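Local structure of vitamin B12-binding protein (Vibrio cholerae O395, 5YSC) at residues T67-I70 / E71-L74; A45-E48 / Y49-Y52; Q197-I200 / E201-L204; H222-R225 / A226-A229; G131-A134 / A135-R139. The protein binds vitamin B12 in the periplasm and probably delivers it to BtuC, the membrane-spanning subunit of the BtuCD import complex. One frame throughout, in Å; residues are numbered along the deposited sequence.

Contact 1: T67-I70 / E71-L74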
loop_
_atom_site.group_PDB
_atom_site.type_symbol
_atom_site.label_atom_id
_atom_site.label_comp_id
_atom_site.label_asym_id
_atom_site.label_seq_id
_atom_site.Cartn_x
_atom_site.Cartn_y
_atom_site.Cartn_z
ATOM N N THR A 67 -2.239 -5.708 17.140
ATOM C CA THR A 67 -2.343 -4.933 18.367
ATOM C C THR A 67 -1.740 -3.548 18.252
ATOM O O THR A 67 -0.610 -3.401 17.774
ATOM C CB THR A 67 -1.609 -5.651 19.498
ATOM O OG1 THR A 67 -1.715 -7.069 19.296
ATOM C CG2 THR A 67 -2.185 -5.253 20.844
ATOM N N ILE A 68 -2.442 -2.561 18.808
ATOM C CA ILE A 68 -1.878 -1.252 19.101
ATOM C C ILE A 68 -1.533 -1.208 20.582
ATOM O O ILE A 68 -2.386 -1.501 21.431
ATOM C CB ILE A 68 -2.862 -0.125 18.760
ATOM C CG1 ILE A 68 -3.167 -0.081 17.246
ATOM C CG2 ILE A 68 -2.315 1.203 19.254
ATOM C CD1 ILE A 68 -4.100 1.039 16.846
ATOM N N ASN A 69 -0.300 -0.798 20.901
ATOM C CA ASN A 69 0.175 -0.774 22.276
ATOM C C ASN A 69 -0.254 0.533 22.927
ATOM O O ASN A 69 0.483 1.518 22.998
ATOM C CB ASN A 69 1.687 -0.945 22.324
ATOM C CG ASN A 69 2.201 -1.209 23.726
ATOM O OD1 ASN A 69 1.631 -0.740 24.723
ATOM N ND2 ASN A 69 3.290 -1.968 23.809
ATOM N N ILE A 70 -1.480 0.528 23.457
ATOM C CA ILE A 70 -2.034 1.761 24.007
ATOM C C ILE A 70 -1.284 2.182 25.261
ATOM O O ILE A 70 -1.157 3.372 25.525
ATOM C CB ILE A 70 -3.539 1.639 24.291
ATOM C CG1 ILE A 70 -4.271 1.527 22.955
ATOM C CG2 ILE A 70 -4.072 2.867 25.100
ATOM C CD1 ILE A 70 -5.728 1.361 23.068
ATOM N N GLU A 71 -0.825 1.228 26.053
ATOM C CA GLU A 71 -0.056 1.554 27.246
ATOM C C GLU A 71 1.147 2.410 26.885
ATOM O O GLU A 71 1.377 3.465 27.481
ATOM C CB GLU A 71 0.385 0.272 27.932
ATOM C CG GLU A 71 1.081 0.492 29.269
ATOM C CD GLU A 71 1.263 -0.787 30.059
ATOM O OE1 GLU A 71 0.991 -1.887 29.531
ATOM O OE2 GLU A 71 1.679 -0.682 31.226
ATOM N N LYS A 72 1.909 1.970 25.882
ATOM C CA LYS A 72 3.091 2.711 25.446
ATOM C C LYS A 72 2.711 4.071 24.897
ATOM O O LYS A 72 3.399 5.059 25.155
ATOM C CB LYS A 72 3.858 1.906 24.399
ATOM C CG LYS A 72 4.889 0.982 24.962
ATOM C CD LYS A 72 5.609 0.155 23.873
ATOM C CE LYS A 72 7.112 0.122 24.041
ATOM N NZ LYS A 72 7.746 1.211 23.228
ATOM N N ILE A 73 1.613 4.151 24.138
ATOM C CA ILE A 73 1.159 5.443 23.628
ATOM C C ILE A 73 0.844 6.409 24.771
ATOM O O ILE A 73 1.137 7.617 24.690
ATOM C CB ILE A 73 -0.046 5.245 22.689
ATOM C CG1 ILE A 73 0.414 4.450 21.461
ATOM C CG2 ILE A 73 -0.635 6.556 22.281
ATOM C CD1 ILE A 73 -0.645 4.271 20.411
ATOM N N LEU A 74 0.200 5.914 25.833
ATOM C CA LEU A 74 -0.047 6.755 26.998
ATOM C C LEU A 74 1.271 7.298 27.532
ATOM O O LEU A 74 1.400 8.490 27.833
ATOM C CB LEU A 74 -0.752 5.931 28.078
ATOM C CG LEU A 74 -2.265 5.947 28.316
ATOM C CD1 LEU A 74 -3.085 6.778 27.368
ATOM C CD2 LEU A 74 -2.756 4.515 28.327
#

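Contact 2: A45-E48 / Y49-Y52. With SO4 (sulfate ion), chain C.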
loop_
_atom_site.group_PDB
_atom_site.type_symbol
_atom_site.label_atom_id
_atom_site.label_comp_id
_atom_site.label_asym_id
_atom_site.label_seq_id
_atom_site.Cartn_x
_atom_site.Cartn_y
_atom_site.Cartn_z
ATOM N N ALA A 45 7.217 7.505 17.819
ATOM C CA ALA A 45 7.002 6.069 17.711
ATOM C C ALA A 45 6.310 5.775 16.388
ATOM O O ALA A 45 5.636 6.646 15.811
ATOM C CB ALA A 45 6.162 5.503 18.867
ATOM N N VAL A 46 6.482 4.540 15.930
ATOM C CA VAL A 46 5.954 4.082 14.651
ATOM C C VAL A 46 5.487 2.638 14.827
ATOM O O VAL A 46 5.445 2.111 15.944
ATOM C CB VAL A 46 7.001 4.212 13.524
ATOM C CG1 VAL A 46 7.377 5.683 13.301
ATOM C CG2 VAL A 46 8.199 3.323 13.801
ATOM N N SER A 47 5.114 1.995 13.729
ATOM C CA SER A 47 4.668 0.616 13.703
ATOM C C SER A 47 5.812 -0.333 13.378
ATOM O O SER A 47 6.855 0.069 12.871
ATOM C CB SER A 47 3.572 0.448 12.666
ATOM O OG SER A 47 4.119 0.409 11.365
ATOM N N GLU A 48 5.601 -1.610 13.693
ATOM C CA GLU A 48 6.412 -2.663 13.107
ATOM C C GLU A 48 6.323 -2.535 11.591
ATOM O O GLU A 48 5.300 -2.118 11.045
ATOM C CB GLU A 48 5.933 -4.055 13.565
ATOM C CG GLU A 48 6.308 -4.390 15.017
ATOM C CD GLU A 48 5.802 -5.761 15.509
ATOM O OE1 GLU A 48 5.767 -6.749 14.752
ATOM O OE2 GLU A 48 5.412 -5.832 16.695
ATOM N N TYR A 49 7.425 -2.831 10.921
ATOM C CA TYR A 49 7.577 -2.651 9.489
ATOM C C TYR A 49 7.620 -1.200 9.036
ATOM O O TYR A 49 7.634 -0.959 7.831
ATOM C CB TYR A 49 6.495 -3.389 8.719
ATOM C CG TYR A 49 6.858 -4.827 8.558
ATOM C CD1 TYR A 49 6.591 -5.715 9.556
ATOM C CD2 TYR A 49 7.499 -5.272 7.433
ATOM C CE1 TYR A 49 6.932 -7.053 9.441
ATOM C CE2 TYR A 49 7.849 -6.600 7.285
ATOM C CZ TYR A 49 7.557 -7.484 8.298
ATOM O OH TYR A 49 7.897 -8.803 8.163
ATOM N N SER A 50 7.694 -0.232 9.942
ATOM C CA SER A 50 7.996 1.151 9.562
ATOM C C SER A 50 9.500 1.216 9.355
ATOM O O SER A 50 10.263 1.633 10.228
ATOM C CB SER A 50 7.531 2.149 10.616
ATOM O OG SER A 50 6.125 2.249 10.678
ATOM N N ASP A 51 9.927 0.772 8.174
ATOM C CA ASP A 51 11.352 0.664 7.840
ATOM C C ASP A 51 11.779 1.611 6.734
ATOM O O ASP A 51 12.871 1.436 6.157
ATOM C CB ASP A 51 11.683 -0.757 7.440
ATOM C CG ASP A 51 10.861 -1.254 6.261
ATOM O OD1 ASP A 51 10.151 -0.467 5.566
ATOM O OD2 ASP A 51 10.961 -2.475 6.019
ATOM N N TYR A 52 10.945 2.602 6.405
ATOM C CA TYR A 52 11.254 3.527 5.366
ATOM C C TYR A 52 10.719 4.915 5.710
ATOM O O TYR A 52 9.546 5.029 6.104
ATOM C CB TYR A 52 10.698 3.125 4.012
ATOM C CG TYR A 52 11.379 3.914 2.932
ATOM C CD1 TYR A 52 12.581 3.486 2.411
ATOM C CD2 TYR A 52 10.887 5.146 2.519
ATOM C CE1 TYR A 52 13.256 4.233 1.487
ATOM C CE2 TYR A 52 11.575 5.917 1.551
ATOM C CZ TYR A 52 12.766 5.443 1.059
ATOM O OH TYR A 52 13.450 6.208 0.107
HETATM S S SO4 C . 10.107 -3.994 13.128
HETATM O O1 SO4 C . 10.229 -2.923 12.123
HETATM O O2 SO4 C . 11.414 -4.612 13.359
HETATM O O3 SO4 C . 9.184 -5.003 12.612
HETATM O O4 SO4 C . 9.643 -3.472 14.414
#

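Contact 3: Q197-I200 / E201-L204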
loop_
_atom_site.group_PDB
_atom_site.type_symbol
_atom_site.label_atom_id
_atom_site.label_comp_id
_atom_site.label_asym_id
_atom_site.label_seq_id
_atom_site.Cartn_x
_atom_site.Cartn_y
_atom_site.Cartn_z
ATOM N N GLN A 197 -9.356 -15.375 0.855
ATOM C CA GLN A 197 -8.537 -16.550 0.670
ATOM C C GLN A 197 -9.153 -17.324 -0.492
ATOM O O GLN A 197 -10.364 -17.486 -0.553
ATOM C CB GLN A 197 -8.534 -17.394 1.938
ATOM C CG GLN A 197 -7.542 -18.525 1.922
ATOM C CD GLN A 197 -7.535 -19.298 3.217
ATOM O OE1 GLN A 197 -7.585 -18.720 4.297
ATOM N NE2 GLN A 197 -7.476 -20.615 3.112
ATOM N N VAL A 198 -8.319 -17.774 -1.420
ATOM C CA VAL A 198 -8.793 -18.447 -2.623
ATOM C C VAL A 198 -8.038 -19.760 -2.798
ATOM O O VAL A 198 -6.888 -19.898 -2.383
ATOM C CB VAL A 198 -8.638 -17.566 -3.889
ATOM C CG1 VAL A 198 -9.476 -16.282 -3.779
ATOM C CG2 VAL A 198 -7.140 -17.261 -4.157
ATOM N N SER A 199 -8.695 -20.728 -3.429
ATOM C CA SER A 199 -8.091 -22.021 -3.699
ATOM C C SER A 199 -7.358 -22.006 -5.038
ATOM O O SER A 199 -7.639 -21.188 -5.917
ATOM C CB SER A 199 -9.169 -23.110 -3.722
ATOM O OG SER A 199 -9.902 -23.033 -4.933
ATOM N N ILE A 200 -6.431 -22.958 -5.195
ATOM C CA ILE A 200 -5.757 -23.140 -6.477
ATOM C C ILE A 200 -6.781 -23.238 -7.593
ATOM O O ILE A 200 -6.642 -22.609 -8.645
ATOM C CB ILE A 200 -4.860 -24.390 -6.448
ATOM C CG1 ILE A 200 -3.560 -24.096 -5.704
ATOM C CG2 ILE A 200 -4.569 -24.866 -7.889
ATOM C CD1 ILE A 200 -2.533 -25.239 -5.714
ATOM N N GLU A 201 -7.812 -24.063 -7.385
ATOM C CA GLU A 201 -8.837 -24.275 -8.404
ATOM C C GLU A 201 -9.508 -22.964 -8.794
ATOM O O GLU A 201 -9.740 -22.700 -9.980
ATOM C CB GLU A 201 -9.878 -25.278 -7.885
ATOM C CG GLU A 201 -9.432 -26.748 -7.824
ATOM C CD GLU A 201 -8.181 -26.990 -6.988
ATOM O OE1 GLU A 201 -7.347 -27.839 -7.402
ATOM O OE2 GLU A 201 -8.036 -26.342 -5.924
ATOM N N GLN A 202 -9.815 -22.135 -7.803
ATOM C CA GLN A 202 -10.437 -20.842 -8.057
ATOM C C GLN A 202 -9.630 -19.994 -9.040
ATOM O O GLN A 202 -10.189 -19.409 -9.959
ATOM C CB GLN A 202 -10.646 -20.082 -6.751
ATOM C CG GLN A 202 -11.824 -20.573 -5.936
ATOM C CD GLN A 202 -11.949 -19.864 -4.606
ATOM O OE1 GLN A 202 -11.291 -20.223 -3.634
ATOM N NE2 GLN A 202 -12.800 -18.852 -4.556
ATOM N N VAL A 203 -8.321 -19.920 -8.835
ATOM C CA VAL A 203 -7.452 -19.214 -9.776
ATOM C C VAL A 203 -7.469 -19.919 -11.124
ATOM O O VAL A 203 -7.661 -19.293 -12.172
ATOM C CB VAL A 203 -6.012 -19.121 -9.236
ATOM C CG1 VAL A 203 -5.120 -18.349 -10.224
ATOM C CG2 VAL A 203 -5.964 -18.492 -7.848
ATOM N N LEU A 204 -7.219 -21.235 -11.110
ATOM C CA LEU A 204 -7.134 -21.999 -12.351
ATOM C C LEU A 204 -8.359 -21.774 -13.208
ATOM O O LEU A 204 -8.260 -21.541 -14.418
ATOM C CB LEU A 204 -6.982 -23.494 -12.050
ATOM C CG LEU A 204 -5.695 -23.969 -11.367
ATOM C CD1 LEU A 204 -5.697 -25.487 -11.215
ATOM C CD2 LEU A 204 -4.485 -23.512 -12.131
#

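Contact 4: H222-R225 / A226-A229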
loop_
_atom_site.group_PDB
_atom_site.type_symbol
_atom_site.label_atom_id
_atom_site.label_comp_id
_atom_site.label_asym_id
_atom_site.label_seq_id
_atom_site.Cartn_x
_atom_site.Cartn_y
_atom_site.Cartn_z
ATOM N N HIS A 222 8.056 -20.498 -8.320
ATOM C CA HIS A 222 6.710 -20.125 -7.926
ATOM C C HIS A 222 5.746 -21.286 -8.154
ATOM O O HIS A 222 5.999 -22.213 -8.938
ATOM C CB HIS A 222 6.233 -18.867 -8.656
ATOM C CG HIS A 222 6.037 -19.049 -10.123
ATOM N ND1 HIS A 222 4.912 -19.639 -10.655
ATOM C CD2 HIS A 222 6.805 -18.682 -11.175
ATOM C CE1 HIS A 222 5.005 -19.644 -11.972
ATOM N NE2 HIS A 222 6.143 -19.066 -12.314
ATOM N N MET A 223 4.631 -21.228 -7.434
ATOM C CA MET A 223 3.748 -22.376 -7.341
ATOM C C MET A 223 3.019 -22.670 -8.644
ATOM O O MET A 223 2.433 -23.754 -8.771
ATOM C CB MET A 223 2.726 -22.152 -6.233
ATOM C CG MET A 223 1.842 -20.925 -6.472
ATOM S SD MET A 223 0.645 -20.602 -5.150
ATOM C CE MET A 223 -0.359 -22.085 -5.297
ATOM N N TRP A 224 3.042 -21.753 -9.609
ATOM C CA TRP A 224 2.227 -21.917 -10.807
ATOM C C TRP A 224 2.991 -22.591 -11.942
ATOM O O TRP A 224 2.389 -22.872 -12.982
ATOM C CB TRP A 224 1.664 -20.554 -11.252
ATOM C CG TRP A 224 0.903 -19.878 -10.133
ATOM C CD1 TRP A 224 1.305 -18.794 -9.394
ATOM C CD2 TRP A 224 -0.368 -20.280 -9.588
ATOM N NE1 TRP A 224 0.359 -18.492 -8.440
ATOM C CE2 TRP A 224 -0.669 -19.393 -8.531
ATOM C CE3 TRP A 224 -1.270 -21.299 -9.887
ATOM C CZ2 TRP A 224 -1.846 -19.480 -7.798
ATOM C CZ3 TRP A 224 -2.449 -21.385 -9.140
ATOM C CH2 TRP A 224 -2.714 -20.483 -8.109
ATOM N N ARG A 225 4.284 -22.878 -11.753
ATOM C CA ARG A 225 5.029 -23.635 -12.759
ATOM C C ARG A 225 4.433 -25.024 -12.944
ATOM O O ARG A 225 4.277 -25.503 -14.073
ATOM C CB ARG A 225 6.490 -23.747 -12.345
ATOM C CG ARG A 225 7.220 -22.429 -12.260
ATOM C CD ARG A 225 8.537 -22.594 -11.547
ATOM N NE ARG A 225 8.342 -23.292 -10.281
ATOM C CZ ARG A 225 9.143 -24.240 -9.799
ATOM N NH1 ARG A 225 10.221 -24.622 -10.485
ATOM N NH2 ARG A 225 8.867 -24.815 -8.631
ATOM N N ALA A 226 4.109 -25.683 -11.837
ATOM C CA ALA A 226 3.417 -26.970 -11.894
ATOM C C ALA A 226 2.138 -26.932 -12.736
ATOM O O ALA A 226 1.666 -27.991 -13.173
ATOM C CB ALA A 226 3.099 -27.439 -10.473
ATOM N N TRP A 227 1.587 -25.748 -13.006
ATOM C CA TRP A 227 0.293 -25.597 -13.654
ATOM C C TRP A 227 0.420 -24.966 -15.032
ATOM O O TRP A 227 -0.515 -24.327 -15.516
ATOM C CB TRP A 227 -0.645 -24.775 -12.766
ATOM C CG TRP A 227 -0.807 -25.415 -11.454
ATOM C CD1 TRP A 227 -0.109 -25.150 -10.316
ATOM C CD2 TRP A 227 -1.697 -26.483 -11.141
ATOM N NE1 TRP A 227 -0.522 -25.973 -9.312
ATOM C CE2 TRP A 227 -1.507 -26.800 -9.790
ATOM C CE3 TRP A 227 -2.647 -27.194 -11.874
ATOM C CZ2 TRP A 227 -2.234 -27.806 -9.149
ATOM C CZ3 TRP A 227 -3.373 -28.182 -11.234
ATOM C CH2 TRP A 227 -3.157 -28.480 -9.887
ATOM N N GLN A 228 1.577 -25.133 -15.684
ATOM C CA GLN A 228 1.784 -24.478 -16.972
ATOM C C GLN A 228 0.691 -24.819 -17.969
ATOM O O GLN A 228 0.169 -23.941 -18.661
ATOM C CB GLN A 228 3.134 -24.868 -17.564
ATOM C CG GLN A 228 3.436 -24.085 -18.824
ATOM C CD GLN A 228 4.902 -24.012 -19.100
ATOM O OE1 GLN A 228 5.417 -22.989 -19.555
ATOM N NE2 GLN A 228 5.602 -25.104 -18.816
ATOM N N ALA A 229 0.357 -26.104 -18.076
ATOM C CA ALA A 229 -0.596 -26.546 -19.090
ATOM C C ALA A 229 -1.940 -25.856 -18.939
ATOM O O ALA A 229 -2.581 -25.515 -19.942
ATOM C CB ALA A 229 -0.764 -28.058 -19.016
HETATM O O HOH W 1 5.271 -24.944 -9.579
HETATM O O HOH W 2 1.870 -25.635 -7.101
#

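Contact 5: G131-A134 / A135-R139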
loop_
_atom_site.group_PDB
_atom_site.type_symbol
_atom_site.label_atom_id
_atom_site.label_comp_id
_atom_site.label_asym_id
_atom_site.label_seq_id
_atom_site.Cartn_x
_atom_site.Cartn_y
_atom_site.Cartn_z
ATOM N N GLY A 131 6.057 19.376 2.804
ATOM C CA GLY A 131 4.923 18.559 2.406
ATOM C C GLY A 131 4.152 19.141 1.241
ATOM O O GLY A 131 3.672 18.412 0.372
ATOM N N GLN A 132 4.011 20.471 1.202
ATOM C CA GLN A 132 3.406 21.106 0.046
ATOM C C GLN A 132 4.140 20.683 -1.218
ATOM O O GLN A 132 3.522 20.294 -2.218
ATOM C CB GLN A 132 3.453 22.626 0.249
ATOM C CG GLN A 132 2.364 23.129 1.177
ATOM C CD GLN A 132 2.710 24.481 1.843
ATOM O OE1 GLN A 132 3.727 25.108 1.526
ATOM N NE2 GLN A 132 1.882 24.895 2.798
ATOM N N LYS A 133 5.468 20.716 -1.164
ATOM C CA LYS A 133 6.268 20.360 -2.333
ATOM C C LYS A 133 6.141 18.876 -2.658
ATOM O O LYS A 133 5.981 18.493 -3.827
ATOM C CB LYS A 133 7.732 20.728 -2.096
ATOM C CG LYS A 133 8.621 20.339 -3.257
ATOM C CD LYS A 133 10.045 20.742 -2.963
ATOM C CE LYS A 133 11.010 20.063 -3.895
ATOM N NZ LYS A 133 10.743 20.524 -5.267
ATOM N N ALA A 134 6.217 18.023 -1.637
ATOM C CA ALA A 134 6.149 16.590 -1.903
ATOM C C ALA A 134 4.829 16.217 -2.556
ATOM O O ALA A 134 4.799 15.410 -3.489
ATOM C CB ALA A 134 6.365 15.812 -0.609
ATOM N N ALA A 135 3.716 16.786 -2.075
ATOM C CA ALA A 135 2.414 16.496 -2.669
ATOM C C ALA A 135 2.323 17.028 -4.091
ATOM O O ALA A 135 1.740 16.385 -4.974
ATOM C CB ALA A 135 1.298 17.091 -1.805
ATOM N N HIS A 136 2.904 18.200 -4.311
ATOM C CA HIS A 136 2.898 18.784 -5.637
ATOM C C HIS A 136 3.631 17.858 -6.585
ATOM O O HIS A 136 3.134 17.540 -7.654
ATOM C CB HIS A 136 3.557 20.160 -5.637
ATOM C CG HIS A 136 3.855 20.680 -7.006
ATOM N ND1 HIS A 136 2.949 21.416 -7.736
ATOM C CD2 HIS A 136 4.952 20.554 -7.787
ATOM C CE1 HIS A 136 3.478 21.728 -8.905
ATOM N NE2 HIS A 136 4.695 21.218 -8.959
ATOM N N ASP A 137 4.817 17.424 -6.176
ATOM C CA ASP A 137 5.632 16.566 -7.035
ATOM C C ASP A 137 4.922 15.247 -7.295
ATOM O O ASP A 137 4.914 14.747 -8.422
ATOM C CB ASP A 137 7.001 16.324 -6.395
ATOM C CG ASP A 137 7.890 17.571 -6.375
ATOM O OD1 ASP A 137 7.636 18.497 -7.160
ATOM O OD2 ASP A 137 8.835 17.628 -5.570
ATOM N N PHE A 138 4.332 14.657 -6.252
ATOM C CA PHE A 138 3.550 13.428 -6.419
ATOM C C PHE A 138 2.457 13.611 -7.456
ATOM O O PHE A 138 2.251 12.758 -8.325
ATOM C CB PHE A 138 2.908 12.997 -5.085
ATOM C CG PHE A 138 2.202 11.679 -5.152
ATOM C CD1 PHE A 138 0.928 11.598 -5.643
ATOM C CD2 PHE A 138 2.817 10.499 -4.722
ATOM C CE1 PHE A 138 0.268 10.388 -5.729
ATOM C CE2 PHE A 138 2.167 9.288 -4.801
ATOM C CZ PHE A 138 0.900 9.221 -5.324
ATOM N N ARG A 139 1.691 14.699 -7.337
ATOM C CA ARG A 139 0.594 14.930 -8.263
ATOM C C ARG A 139 1.091 15.043 -9.698
ATOM O O ARG A 139 0.467 14.517 -10.632
ATOM C CB ARG A 139 -0.158 16.192 -7.843
ATOM C CG ARG A 139 -0.924 16.003 -6.534
ATOM C CD ARG A 139 -2.004 17.072 -6.292
ATOM N NE ARG A 139 -2.817 16.748 -5.110
ATOM C CZ ARG A 139 -2.735 17.355 -3.929
ATOM N NH1 ARG A 139 -1.909 18.375 -3.735
ATOM N NH2 ARG A 139 -3.532 16.964 -2.937
#

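Contact 1: T67-I70 / E71-L74
Asn69 caps the helix that follows it with an unusual approach: the backbone N of Lys72 reaches Asn69 OD1 at 3.0 Å not within the plane of the carboxamide but from above it, 51° out of plane, although the N-H itself points almost straight at the oxygen (165°). With CG anti to the backbone N (chi1 -168°), the amide swings back over the first turn and lies across the Lys72 chain as far as CD, Asn69 ND2 coming to 3.1 Å from Lys72 CD. Beyond CD the lysine leads away, its NZ forming a salt bridge with Glu60. The main chain of Asn69 is used as well: Asn69 O accepts from Ile73 N at 3.1 Å. Asn69 is the N-cap of helix 70-76, and its own backbone forms the centre of an inverse gamma turn.

Ile68, just before the cap, meets Ile73, the fourth helical residue, through Ile68 CG2 and Ile73 CD1 at 3.7 Å. This pairing across an N-cap is a hydrophobic staple, and both its residues are buried; Ile68 also packs on Leu93 of helix 90-98. One residue beyond the cap, Ile70 O receives Leu74 N at 2.9 Å, and the methyls Ile70 CG2 and Leu74 CD2 approach to 3.9 Å. Glu71 is exposed and its chain extended beyond CG; among its side-chain atoms CB comes nearest the cap, 3.6 Å from Asn69 OD1. This glutamate is predicted to be important for docking onto BtuC.

Contact 2: A45-E48 / Y49-Y52
Ser47 OG has close partners on both halves of a turn: it donates to Glu48 O at 2.8 Å and lies 2.8 Å from Ser50 OG. Its place between its own backbone N and carbonyl carbon (chi1 77°) brings it over the turn toward both. Ser50 OG is also hydrogen-bonded to Thr31 OG1, and whether its one proton serves Ser47 OG or another acceptor is not settled; the two hydroxyls lie against each other where the ends of the turn meet. The backbone adds Ser50 N to Ser47 O at 3.1 Å, closing a type II beta turn from Ser47 to Ser50. In its third position Tyr49 has a positive phi (69°), with its CB 2.9 Å from Glu48 O. The central peptide of the turn directs Tyr49 N to the sulfate, donating to O1 at 3.1 Å and, weakly, to O3; Arg61 NE holds the same ion, which probably came from the crystallisation liquor.

Tyr49 and Glu48 both line the cyanocobalamin pocket, Glu48 OE1 making a weak hydrogen bond to the corrinoid while OE2 is held by Asn64. Val46 CG2 presses on Ser50 CB at 3.5 Å, a tight, buried methyl-to-methylene contact.

The turn emerges from strand 43-45, an outermost strand of the four-stranded parallel sheet, where Ala45 is hydrogen-bonded through its backbone to Ser25 of strand 23-25, and it packs against helix 28-36 through Val46 on Thr31 and Tyr49 on Pro28.

Contact 3: Q197-I200 / E201-L204
Val198, at the end of the short strand 197-198, meets the helix through CG2, which lies 4.1 Å from Val203 CG2, the two side chains crossing at about a right angle. The strand itself is weakly bonded and pairs with strand 166-167, Val198 to Ile166.

Ser199 follows and is gripped twice by Gln202. Its backbone N donates to Gln202 OE1 at 2.7 Å, from 35° out of the plane of that carboxamide, while its OG accepts from Gln202 N at 3.0 Å; a weak bond from OG to OE1 adds to these. The OG sits between the backbone N and the carbonyl carbon (chi1 76°), where it can accept from Gln202 N, and the glutamine chain, extended beyond CG, reaches back alongside the serine. This reciprocal exchange is a capping box, with Ser199 as N-cap of helix 200-206, and the valines flanking it make the hydrophobic staple that often accompanies such a box. Ser199 O then takes Val203 N at 3.3 Å, beginning the regular helical pattern.

Ile200 opens the helix proper. Its O accepts Leu204 N at 2.9 Å, and its CG2 lies 3.6 Å from Leu204 CD1, the two chains side by side and pointing the same way. Glu201, bent at chi2 (57°), folds its carboxylate back beside Ile200, with OE2 3.8 Å from Ile200 CB. The glutamate is exposed at the surface and is predicted to be important for BtuC binding.

Contact 4: H222-R225 / A226-A229
Met223 O lies in the plane of the Trp227 indole, at its edge, 3.3 Å from CD1; it also takes a water, so the packed and the hydrated parts of the turn meet at this oxygen. On the packed part Trp224 and Trp227 meet obliquely, their ring planes at 56°, through Trp224 CE3 and Trp227 CD1 at 4.0 Å. The Trp224 ring carries Met223 CG over one face. The buried Trp224 indole packs on Val203 of helix 200-206 and Val234 of helix 232-235, and its NE1 is hydrogen-bonded to Gln160.

The backbone that presents the two indoles is a type I beta turn from His222 to Arg225, running on into a short 3-10 turn with bonds three residues apart: Trp227 N to Trp224 O at 3.0 Å and Gln228 N to Arg225 O at 3.2 Å. His222 steadies the start, its ND1 accepting from Trp224 N, and its ring has Arg225 CG over one face. The bend of Arg225 at chi3 (-51°) turns NE back to His222 O at 2.9 Å, in the carbonyl plane and on a lone pair.

On the looser side two waters link polar backbone and side-chain atoms. One receives the N-H of Ala226 at 2.6 Å and donates to His222 O; the other donates to Met223 O at 2.6 Å and accepts, at longer range, from Trp227 NE1. Arg225 and Ala226 are exposed; Trp227, though its NE1 meets the second water, packs on Ile200 and Leu204 of helix 200-206.

Contact 5: G131-A134 / A135-R139
Lys133 and Asp137, one helical turn apart, make the charged part of this contact: Lys133 NZ reaches Asp137 OD2 at 3.5 Å, a salt bridge whose hydrogen bond is weak. Chi1 of 178° sends the lysine chain away from its own N to cross the aspartate at a slant, and the bend at chi4 (64°) turns NZ to the carboxylate. The carboxylate also leans on the aliphatic stem, Asp137 OD2 being 3.6 Å from Lys133 CG, and its OD1 lies at the edge of the His136 ring, in the ring plane.

Backbone bonds repeat the alpha-helical pattern beneath these side chains. Four of them, each spanning four residues, run in succession from Ala135 N-Gly131 O to Phe138 N-Ala134 O; the one between the charged pair, Asp137 N to Lys133 O, measures 2.8 Å.

Apolar groups make up the third part, where Gly131, Ala135 and Phe138 are buried and Ala134 is partly so. Helix 112-122 meets this part of the helix through Ala134 on Ile118 and Phe138 on Ile114 and Ala115, while Arg139 forms salt bridges with Glu119 and Asp116, joining helix 128-148 to its neighbour.

From the N terminus, contact 2 comes first, bending the chain as it leaves strand 43-45, and contact 1 starts helix 70-76 at the far end of the same loop, their centres about 14 Å apart. Contact 5 lies within helix 128-148, the chain's passage from the first parallel sheet to the second. Contacts 3 and 4 follow in the second lobe and pack on each other, Ile200 against Met223. All five are local and stand in series, so none nests in or crosses another. Contacts 1 and 3, about 38 Å apart between centres, begin helices bearing the predicted BtuC-binding glutamates on either lobe.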